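Local coordinates for protein latency-associated nuclear antigen (Murid herpesvirus 4, PDB 4BLG) that probably binds DNA through its C-terminal domain, the part described here, and serves in the latency of a gamma-2 herpesvirus, at residues Lys11-Gly14 / Met15-His18. Sequence-based numbering, arbitrary orientation.
With PO4 (phosphate ion), chain E.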
# COMPACT_ATOMS: atom_id res chain seq x y z
N LYS A 11 1.74 -25.00 6.37
CA LYS A 11 2.82 -24.26 7.00
C LYS A 11 2.29 -22.99 7.60
O LYS A 11 1.41 -22.34 7.04
CB LYS A 11 3.91 -23.92 5.99
CG LYS A 11 3.49 -23.17 4.74
CD LYS A 11 4.76 -22.98 3.93
CE LYS A 11 4.64 -22.09 2.70
NZ LYS A 11 3.59 -22.54 1.76
N TYR A 12 2.84 -22.65 8.76
CA TYR A 12 2.37 -21.52 9.53
C TYR A 12 0.97 -21.84 10.04
O TYR A 12 0.17 -20.94 10.33
CB TYR A 12 2.40 -20.25 8.69
CG TYR A 12 3.75 -19.99 8.07
CD1 TYR A 12 4.92 -20.17 8.79
CD2 TYR A 12 3.86 -19.58 6.75
CE1 TYR A 12 6.16 -19.94 8.23
CE2 TYR A 12 5.10 -19.35 6.16
CZ TYR A 12 6.24 -19.53 6.91
OH TYR A 12 7.47 -19.30 6.34
N GLN A 13 0.70 -23.13 10.16
CA GLN A 13 -0.54 -23.60 10.75
C GLN A 13 -0.73 -22.98 12.12
O GLN A 13 -1.84 -22.65 12.49
CB GLN A 13 -0.55 -25.12 10.87
CG GLN A 13 -1.80 -25.65 11.54
CD GLN A 13 -1.75 -27.14 11.76
OE1 GLN A 13 -2.05 -27.92 10.86
NE2 GLN A 13 -1.36 -27.55 12.96
N GLY A 14 0.36 -22.83 12.86
CA GLY A 14 0.31 -22.24 14.19
C GLY A 14 -0.25 -20.82 14.17
O GLY A 14 -1.25 -20.51 14.80
N MET A 15 0.41 -19.93 13.45
CA MET A 15 -0.09 -18.56 13.40
C MET A 15 -1.51 -18.50 12.84
O MET A 15 -2.33 -17.72 13.31
CB MET A 15 0.83 -17.66 12.60
CG MET A 15 0.27 -16.26 12.49
SD MET A 15 1.45 -15.05 11.92
CE MET A 15 0.69 -13.56 12.58
N ARG A 16 -1.81 -19.34 11.85
CA ARG A 16 -3.14 -19.33 11.24
C ARG A 16 -4.23 -19.66 12.26
O ARG A 16 -5.24 -18.95 12.41
CB ARG A 16 -3.19 -20.30 10.05
CG ARG A 16 -2.57 -19.71 8.78
CD ARG A 16 -2.75 -20.60 7.56
NE ARG A 16 -1.88 -21.78 7.59
CZ ARG A 16 -2.28 -23.02 7.87
NH1 ARG A 16 -3.55 -23.29 8.17
NH2 ARG A 16 -1.40 -24.01 7.87
N ARG A 17 -4.00 -20.74 13.01
CA ARG A 17 -4.99 -21.20 13.95
C ARG A 17 -5.14 -20.14 15.03
O ARG A 17 -6.26 -19.84 15.46
CB ARG A 17 -4.58 -22.57 14.53
CG ARG A 17 -4.68 -23.71 13.52
CD ARG A 17 -4.26 -25.06 14.10
NE ARG A 17 -4.75 -26.16 13.26
CZ ARG A 17 -4.72 -27.45 13.60
NH1 ARG A 17 -4.23 -27.84 14.77
NH2 ARG A 17 -5.20 -28.35 12.76
N HIS A 18 -4.03 -19.54 15.42
CA HIS A 18 -4.06 -18.52 16.44
C HIS A 18 -5.03 -17.43 16.02
O HIS A 18 -5.95 -17.09 16.76
CB HIS A 18 -2.68 -17.92 16.70
CG HIS A 18 -2.73 -16.70 17.56
ND1 HIS A 18 -2.87 -16.76 18.94
CD2 HIS A 18 -2.69 -15.38 17.25
CE1 HIS A 18 -2.90 -15.53 19.43
NE2 HIS A 18 -2.79 -14.68 18.43
P PO4 E . 3.87 -20.83 13.22
O1 PO4 E . 4.17 -19.54 13.95
O2 PO4 E . 2.71 -20.62 12.27
O3 PO4 E . 5.09 -21.26 12.44
O4 PO4 E . 3.51 -21.90 14.22
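Gln13 and Arg17, one turn apart at the N-capped start of helix 13-22 in the LANA1-like DNA-binding domain, lie side by side with their flat ends stacked, the amide and guanidinium planes only 8° apart. Gln13 NE2 sits over the centre of the guanidinium, 3.4 Å from Arg17 CZ, and since both groups offer N-H donors there, the meeting is one of stacked planes rather than a bond. The extended Gln13 chain, with CG anti to the backbone N (chi1 177°), runs alongside Arg17, bringing Gln13 CG within 3.5 Å of Arg17 NE.

Arg16 instead turns back past the helix start. Its chain bends at chi3 (-73°), which places Gln13 CA over one face of the guanidinium, displaced toward the rim at NH2, and lets NE and NH2 both reach Lys11 O at 3.4 Å, a weak forked pair that ties the residue before the N-cap to the first turn. The backbone bonds are those of a regular helix: Arg16 N bonds to O of the N-cap residue Tyr12 at 3.0 Å, and Arg17 N and His18 N continue the ladder to Gln13 O and Gly14 O.

The N-terminal end of the helix holds a phosphate ion, probably from the crystallisation liquor. Its O2 accepts a nearly straight bond from Met15 N at 2.7 Å, while O3 lies at the edge of the Tyr12 ring. A helix N-terminus and a lysine would both be expected to attract this anion. Tyr12 and Met15 also touch Lys53, joining this end to helix 48-57, and hydrogen bonds from the phosphate to Lys53 NZ and Tyr106 OH complete its site.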